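Local coordinates for protein restriction endonuclease THAI (Thermoplasma acidophilum, PDB 3NDH) that probably cleaves double-stranded DNA at a specific sequence as a restriction endonuclease, intercalating into the bound DNA without flipping bases out, at residues Lys77-Asp82 and Ile90-Phe95; Ser97-Lys102 and Asp135-His140. One frame throughout, in Å; residues are numbered along the deposited sequence.

The contacts are two joints of one mixed sheet, their centres 12 Å apart, separated by the pairing of strands 92-94 and 97-105. Contact 1 joins strand 79-80, outermost of the sheet within this chain, to strand 92-94; contact 2 joins strand 97-105 to strand 135-141. Between them lies a classic beta bulge: Asp91 and Val92 both face Ile99, with Val92 O 2.8 Å from Ile99 N. One sodium ion is bound by Asp91 OD2 of contact 1 at 2.4 Å, Ile101 O of contact 2 at 2.2 Å and OP1 of nucleotide DC7 of chain C at 2.3 Å. With Lys102 two residues on, Ser100 probably stands where the second acid of a PD-(D/E)XK nuclease centre usually lies.

Contact 1. Residues Lys77-Asp82 and Ile90-Phe95; sequences KNVETD and IDVKLF. With NA (sodium ion), chain E; PGE (triethylene glycol), chain G; nucleotides of chain C.
Lys93 O accepts from Glu80 N of the neighbouring strand at 2.8 Å, with Val79 CA in CA-H...O contact at 3.4 Å. The pairing belongs to a beta hairpin: Glu80 and Lys93 form its antiparallel hydrogen-bonded pair, completed by Lys93 N to Glu80 O at 3.0 Å, while Val79 and Leu94 form the non-hydrogen-bonded one. At the far end Phe95 N donates almost straight (176°) to Asn78 O, 2.8 Å away. The Asn78 amide lies stacked on the Phe95 ring, the planes 15° apart, with Asn78 CG 3.4 Å from Phe95 CE1 and CB over the same face. Asn78 ND2 is tied to Phe74 O, which fixes the flip of the amide. With an alanine in its place, Phe74 O would probably lose this donor and the ring its stacked amide, CB alone remaining over the face. On the Val79 face, Val79 CG1 meets Val92 CG2 at 3.6 Å, and helix 58-74 packs against both valines. On the Glu80 face, the bend at chi2 (78°) folds the glutamate back so that OE1 accepts from Gly96 N. Asp91 binds the sodium ion through OD2, while OD1 forms a salt bridge with Arg50 of the second subunit. Where the strands part, one water donates to Thr81 O at 3.0 Å and to Asp91 O at 2.7 Å.

Contact 2. Residues Ser97-Lys102 and Asp135-His140; sequences SPISIK and DLILVH. With NA (sodium ion), chain E.
Ser97 reaches Asp135 through solvent: its OG donates to a water 2.7 Å away, and that water donates in turn to Asp135 OD2 at 2.8 Å and to Pro98 O. A second water links Pro98 O with Asp135 N, so two waters fill the start of the pairing, before direct backbone bonds take over. Asp135 has a further partner, OD1 accepting from Asp154 N. Ile99 puts CG2 3.9 Å from Ile137 CD1, the two isoleucines crossing on the side of the sheet where Leu20 of helix 19-25 touches both. The strands run parallel, the axes of the two segments 25° apart, as the two strands of a beta-alpha-beta unit joined through helix 120-129, and from Ser100 the backbone bonds are direct. Ser100 N donates to Asp135 O at 2.9 Å, and Ser100 O accepts from Ile137 N. On the other face Ser100 carries OG anti to its own N (chi1 169°), which places the hydroxyl beside Leu136 CD1 and 2.8 Å from a water bound to the sodium ion. Ile101 turns its side chain toward helix 58-74, touching Ile66 and Ser67, while its carbonyl binds the metal directly. Lys102 N then bonds to Ile137 O, and Lys102 O takes Val139 N at 2.8 Å. The root of the lysine is apolar in its surroundings, CB resting 3.9 Å from Leu138 CD1. A bend at chi4 (-73°) carries NZ to another sodium-bound water at 2.9 Å, and NZ also donates to Lys113 O. One strand thus presents a carbonyl to the sodium ion itself and a hydroxyl and an NZ to its waters; the regular pairing probably keeps that backbone in place where the metal meets the DNA phosphate.

Contact 1. Residues Lys77-Asp82 and Ile90-Phe95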
loop_
_atom_site.group_PDB
_atom_site.type_symbol
_atom_site.label_atom_id
_atom_site.label_comp_id
_atom_site.label_asym_id
_atom_site.label_seq_id
_atom_site.Cartn_x
_atom_site.Cartn_y
_atom_site.Cartn_z
ATOM N N LYS A 77 -14.462 3.553 -22.376
ATOM C CA LYS A 77 -15.356 2.458 -22.739
ATOM C C LYS A 77 -14.612 1.138 -22.994
ATOM O O LYS A 77 -15.195 0.058 -22.844
ATOM C CB LYS A 77 -16.188 2.833 -23.971
ATOM C CG LYS A 77 -17.144 4.006 -23.756
ATOM C CD LYS A 77 -17.922 4.329 -25.029
ATOM C CE LYS A 77 -18.779 5.571 -24.867
ATOM N NZ LYS A 77 -19.883 5.367 -23.894
ATOM N N ASN A 78 -13.330 1.215 -23.348
ATOM C CA ASN A 78 -12.555 0.037 -23.761
ATOM C C ASN A 78 -11.522 -0.445 -22.744
ATOM O O ASN A 78 -10.766 -1.385 -23.008
ATOM C CB ASN A 78 -11.869 0.333 -25.089
ATOM C CG ASN A 78 -12.857 0.617 -26.191
ATOM O OD1 ASN A 78 -13.801 -0.151 -26.391
ATOM N ND2 ASN A 78 -12.672 1.732 -26.893
ATOM N N VAL A 79 -11.489 0.202 -21.590
ATOM C CA VAL A 79 -10.573 -0.159 -20.519
ATOM C C VAL A 79 -11.410 -0.428 -19.296
ATOM O O VAL A 79 -12.149 0.445 -18.847
ATOM C CB VAL A 79 -9.560 0.960 -20.228
ATOM C CG1 VAL A 79 -8.564 0.513 -19.155
ATOM C CG2 VAL A 79 -8.805 1.326 -21.494
ATOM N N GLU A 80 -11.316 -1.638 -18.764
ATOM C CA GLU A 80 -12.069 -2.007 -17.581
ATOM C C GLU A 80 -11.144 -1.963 -16.374
ATOM O O GLU A 80 -10.254 -2.807 -16.226
ATOM C CB GLU A 80 -12.679 -3.396 -17.750
ATOM C CG GLU A 80 -13.652 -3.504 -18.933
ATOM C CD GLU A 80 -12.981 -3.617 -20.317
ATOM O OE1 GLU A 80 -11.926 -4.275 -20.441
ATOM O OE2 GLU A 80 -13.532 -3.058 -21.299
ATOM N N THR A 81 -11.359 -0.966 -15.522
ATOM C CA THR A 81 -10.552 -0.747 -14.317
ATOM C C THR A 81 -11.241 -1.261 -13.067
ATOM O O THR A 81 -10.668 -1.229 -11.999
ATOM C CB THR A 81 -10.241 0.743 -14.118
ATOM O OG1 THR A 81 -11.457 1.508 -14.158
ATOM C CG2 THR A 81 -9.292 1.237 -15.216
ATOM N N ASP A 82 -12.466 -1.760 -13.215
ATOM C CA ASP A 82 -13.302 -2.162 -12.089
ATOM C C ASP A 82 -13.022 -3.583 -11.584
ATOM O O ASP A 82 -13.933 -4.417 -11.444
ATOM C CB ASP A 82 -14.775 -1.991 -12.454
ATOM C CG ASP A 82 -15.184 -2.829 -13.621
ATOM O OD1 ASP A 82 -14.305 -3.337 -14.329
ATOM O OD2 ASP A 82 -16.410 -2.997 -13.842
ATOM N N ILE A 90 -4.243 -9.867 -12.267
ATOM C CA ILE A 90 -4.886 -9.008 -13.229
ATOM C C ILE A 90 -5.176 -7.660 -12.581
ATOM O O ILE A 90 -5.795 -7.586 -11.531
ATOM C CB ILE A 90 -6.205 -9.623 -13.748
ATOM C CG1 ILE A 90 -6.003 -11.038 -14.328
ATOM C CG2 ILE A 90 -6.830 -8.691 -14.772
ATOM C CD1 ILE A 90 -7.315 -11.727 -14.647
ATOM N N ASP A 91 -4.709 -6.597 -13.217
ATOM C CA ASP A 91 -4.916 -5.248 -12.731
ATOM C C ASP A 91 -5.908 -4.432 -13.527
ATOM O O ASP A 91 -6.515 -3.515 -12.980
ATOM C CB ASP A 91 -3.568 -4.537 -12.696
ATOM C CG ASP A 91 -2.664 -5.111 -11.645
ATOM O OD1 ASP A 91 -3.079 -5.259 -10.466
ATOM O OD2 ASP A 91 -1.508 -5.444 -11.963
ATOM N N VAL A 92 -6.081 -4.765 -14.797
ATOM C CA VAL A 92 -6.872 -3.980 -15.727
ATOM C C VAL A 92 -7.168 -4.869 -16.918
ATOM O O VAL A 92 -6.467 -5.858 -17.144
ATOM C CB VAL A 92 -6.096 -2.676 -16.113
ATOM C CG1 VAL A 92 -4.847 -2.968 -16.937
ATOM C CG2 VAL A 92 -7.000 -1.660 -16.785
ATOM N N LYS A 93 -8.246 -4.578 -17.631
ATOM C CA LYS A 93 -8.531 -5.253 -18.885
ATOM C C LYS A 93 -8.636 -4.225 -19.981
ATOM O O LYS A 93 -9.084 -3.097 -19.757
ATOM C CB LYS A 93 -9.803 -6.091 -18.819
ATOM C CG LYS A 93 -9.830 -7.103 -17.698
ATOM C CD LYS A 93 -11.160 -7.821 -17.698
ATOM C CE LYS A 93 -11.205 -8.823 -16.586
ATOM N NZ LYS A 93 -12.514 -9.567 -16.561
ATOM N N LEU A 94 -8.213 -4.636 -21.171
ATOM C CA LEU A 94 -8.182 -3.788 -22.347
ATOM C C LEU A 94 -8.948 -4.531 -23.440
ATOM O O LEU A 94 -8.542 -5.621 -23.852
ATOM C CB LEU A 94 -6.735 -3.525 -22.776
ATOM C CG LEU A 94 -6.502 -2.694 -24.045
ATOM C CD1 LEU A 94 -7.145 -1.303 -23.947
ATOM C CD2 LEU A 94 -4.995 -2.575 -24.249
ATOM N N PHE A 95 -10.069 -3.954 -23.868
ATOM C CA PHE A 95 -11.012 -4.642 -24.757
ATOM C C PHE A 95 -11.298 -6.046 -24.231
ATOM O O PHE A 95 -11.393 -6.999 -25.012
ATOM C CB PHE A 95 -10.518 -4.687 -26.209
ATOM C CG PHE A 95 -10.390 -3.329 -26.849
ATOM C CD1 PHE A 95 -11.424 -2.801 -27.613
ATOM C CD2 PHE A 95 -9.228 -2.583 -26.697
ATOM C CE1 PHE A 95 -11.298 -1.553 -28.212
ATOM C CE2 PHE A 95 -9.090 -1.337 -27.304
ATOM C CZ PHE A 95 -10.127 -0.826 -28.063
HETATM NA NA NA E . 0.369 -5.674 -10.514
HETATM C C1 PGE G . -11.058 -12.367 -14.337
HETATM O O1 PGE G . -11.017 -12.278 -15.760
HETATM C C2 PGE G . -10.978 -10.990 -13.686
HETATM O O2 PGE G . -12.234 -10.685 -13.089
HETATM C C3 PGE G . -12.261 -9.414 -12.444
HETATM C C4 PGE G . -13.568 -8.714 -12.786
HETATM O O4 PGE G . -14.731 -5.490 -15.852
HETATM C C6 PGE G . -14.680 -6.896 -15.720
HETATM C C5 PGE G . -14.586 -7.187 -14.232
HETATM O O3 PGE G . -13.416 -7.966 -13.985
ATOM P P DC C 7 -0.664 -6.693 -7.340
ATOM O OP1 DC C 7 -0.960 -6.228 -8.700
ATOM O OP2 DC C 7 0.060 -7.980 -7.139
ATOM O "O5'" DC C 7 0.133 -5.546 -6.582
ATOM C "C5'" DC C 7 -0.108 -4.177 -6.869
ATOM C "C4'" DC C 7 0.754 -3.318 -5.977
ATOM O "O4'" DC C 7 0.452 -3.632 -4.604
ATOM C "C3'" DC C 7 2.255 -3.571 -6.087
ATOM O "O3'" DC C 7 2.790 -2.841 -7.219
ATOM C "C2'" DC C 7 2.754 -3.041 -4.748
ATOM C "C1'" DC C 7 1.544 -3.198 -3.801
ATOM N N1 DC C 7 1.724 -4.168 -2.703
ATOM C C2 DC C 7 2.066 -3.685 -1.437
ATOM O O2 DC C 7 2.087 -2.459 -1.248
ATOM N N3 DC C 7 2.351 -4.559 -0.444
ATOM C C4 DC C 7 2.281 -5.872 -0.673
ATOM N N4 DC C 7 2.633 -6.696 0.318
ATOM C C5 DC C 7 1.863 -6.396 -1.934
ATOM C C6 DC C 7 1.592 -5.516 -2.914
HETATM O O HOH W 1 -7.808 -1.208 -12.800
HETATM O O HOH W 2 0.248 -7.934 -11.340
HETATM O O HOH W 3 -0.039 -3.315 -10.132
HETATM O O HOH W 4 2.214 -6.477 -8.964
#

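Contact 2. Residues Ser97-Lys102 and Asp135-His140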
loop_
_atom_site.group_PDB
_atom_site.type_symbol
_atom_site.label_atom_id
_atom_site.label_comp_id
_atom_site.label_asym_id
_atom_site.label_seq_id
_atom_site.Cartn_x
_atom_site.Cartn_y
_atom_site.Cartn_z
ATOM N N SER A 97 -9.407 -7.984 -22.434
ATOM C CA SER A 97 -8.231 -8.839 -22.296
ATOM C C SER A 97 -7.430 -8.439 -21.042
ATOM O O SER A 97 -7.057 -7.285 -20.914
ATOM C CB SER A 97 -7.357 -8.717 -23.529
ATOM O OG SER A 97 -6.314 -9.666 -23.472
ATOM N N PRO A 98 -7.129 -9.400 -20.150
ATOM C CA PRO A 98 -6.489 -9.065 -18.881
ATOM C C PRO A 98 -5.014 -8.669 -19.019
ATOM O O PRO A 98 -4.275 -9.245 -19.823
ATOM C CB PRO A 98 -6.646 -10.348 -18.050
ATOM C CG PRO A 98 -6.849 -11.429 -19.026
ATOM C CD PRO A 98 -7.390 -10.846 -20.285
ATOM N N ILE A 99 -4.599 -7.708 -18.198
ATOM C CA ILE A 99 -3.220 -7.236 -18.168
ATOM C C ILE A 99 -2.741 -7.181 -16.709
ATOM O O ILE A 99 -3.439 -6.687 -15.844
ATOM C CB ILE A 99 -3.075 -5.833 -18.809
ATOM C CG1 ILE A 99 -3.497 -5.821 -20.284
ATOM C CG2 ILE A 99 -1.629 -5.314 -18.665
ATOM C CD1 ILE A 99 -3.613 -4.450 -20.887
ATOM N N SER A 100 -1.544 -7.705 -16.478
ATOM C CA SER A 100 -0.807 -7.560 -15.241
ATOM C C SER A 100 0.155 -6.396 -15.414
ATOM O O SER A 100 0.830 -6.313 -16.423
ATOM C CB SER A 100 -0.003 -8.831 -15.020
ATOM O OG SER A 100 0.923 -8.679 -13.967
ATOM N N ILE A 101 0.190 -5.487 -14.451
ATOM C CA ILE A 101 1.142 -4.393 -14.423
ATOM C C ILE A 101 2.101 -4.587 -13.255
ATOM O O ILE A 101 1.675 -4.917 -12.127
ATOM C CB ILE A 101 0.392 -3.047 -14.257
ATOM C CG1 ILE A 101 -0.469 -2.773 -15.480
ATOM C CG2 ILE A 101 1.361 -1.901 -14.030
ATOM C CD1 ILE A 101 -1.572 -1.739 -15.256
ATOM N N LYS A 102 3.398 -4.439 -13.518
ATOM C CA LYS A 102 4.396 -4.534 -12.457
ATOM C C LYS A 102 5.423 -3.439 -12.598
ATOM O O LYS A 102 5.790 -3.049 -13.704
ATOM C CB LYS A 102 5.069 -5.906 -12.420
ATOM C CG LYS A 102 4.059 -7.000 -12.048
ATOM C CD LYS A 102 4.650 -8.327 -11.777
ATOM C CE LYS A 102 3.571 -9.294 -11.300
ATOM N NZ LYS A 102 3.051 -9.090 -9.901
ATOM N N ASP A 135 -0.821 -11.099 -20.348
ATOM C CA ASP A 135 0.052 -10.031 -20.855
ATOM C C ASP A 135 0.535 -9.172 -19.706
ATOM O O ASP A 135 -0.238 -8.868 -18.803
ATOM C CB ASP A 135 -0.708 -9.151 -21.859
ATOM C CG ASP A 135 -0.973 -9.845 -23.185
ATOM O OD1 ASP A 135 -0.275 -10.834 -23.511
ATOM O OD2 ASP A 135 -1.894 -9.378 -23.896
ATOM N N LEU A 136 1.812 -8.807 -19.758
ATOM C CA LEU A 136 2.478 -8.061 -18.704
ATOM C C LEU A 136 2.999 -6.736 -19.247
ATOM O O LEU A 136 3.636 -6.691 -20.303
ATOM C CB LEU A 136 3.639 -8.894 -18.163
ATOM C CG LEU A 136 4.654 -8.266 -17.215
ATOM C CD1 LEU A 136 3.989 -7.796 -15.930
ATOM C CD2 LEU A 136 5.763 -9.266 -16.910
ATOM N N ILE A 137 2.683 -5.648 -18.532
ATOM C CA ILE A 137 3.341 -4.354 -18.712
ATOM C C ILE A 137 4.256 -4.176 -17.497
ATOM O O ILE A 137 3.793 -4.092 -16.362
ATOM C CB ILE A 137 2.366 -3.171 -18.816
ATOM C CG1 ILE A 137 1.476 -3.326 -20.056
ATOM C CG2 ILE A 137 3.146 -1.833 -18.882
ATOM C CD1 ILE A 137 0.352 -2.264 -20.143
ATOM N N LEU A 138 5.570 -4.214 -17.748
ATOM C CA LEU A 138 6.597 -4.092 -16.734
ATOM C C LEU A 138 7.304 -2.754 -16.877
ATOM O O LEU A 138 7.844 -2.467 -17.915
ATOM C CB LEU A 138 7.612 -5.237 -16.871
ATOM C CG LEU A 138 8.804 -5.206 -15.909
ATOM C CD1 LEU A 138 8.391 -5.495 -14.502
ATOM C CD2 LEU A 138 9.893 -6.189 -16.384
ATOM N N VAL A 139 7.292 -1.950 -15.817
ATOM C CA VAL A 139 8.028 -0.695 -15.824
ATOM C C VAL A 139 9.285 -0.838 -14.986
ATOM O O VAL A 139 9.235 -1.070 -13.779
ATOM C CB VAL A 139 7.200 0.464 -15.258
ATOM C CG1 VAL A 139 7.917 1.780 -15.537
ATOM C CG2 VAL A 139 5.795 0.487 -15.836
ATOM N N HIS A 140 10.418 -0.733 -15.674
ATOM C CA HIS A 140 11.722 -0.759 -15.042
ATOM C C HIS A 140 12.187 0.675 -14.818
ATOM O O HIS A 140 12.532 1.377 -15.747
ATOM C CB HIS A 140 12.691 -1.530 -15.922
ATOM C CG HIS A 140 14.110 -1.428 -15.493
ATOM N ND1 HIS A 140 15.158 -1.490 -16.383
ATOM C CD2 HIS A 140 14.657 -1.277 -14.270
ATOM C CE1 HIS A 140 16.296 -1.372 -15.721
ATOM N NE2 HIS A 140 16.021 -1.239 -14.437
HETATM NA NA NA E . 0.369 -5.674 -10.514
HETATM O O HOH W 5 -4.139 -8.247 -22.744
HETATM O O HOH W 6 -3.553 -11.388 -21.230
HETATM O O HOH W 2 0.248 -7.934 -11.340
HETATM O O HOH W 4 2.214 -6.477 -8.964
HETATM O O HOH W 3 -0.039 -3.315 -10.132
#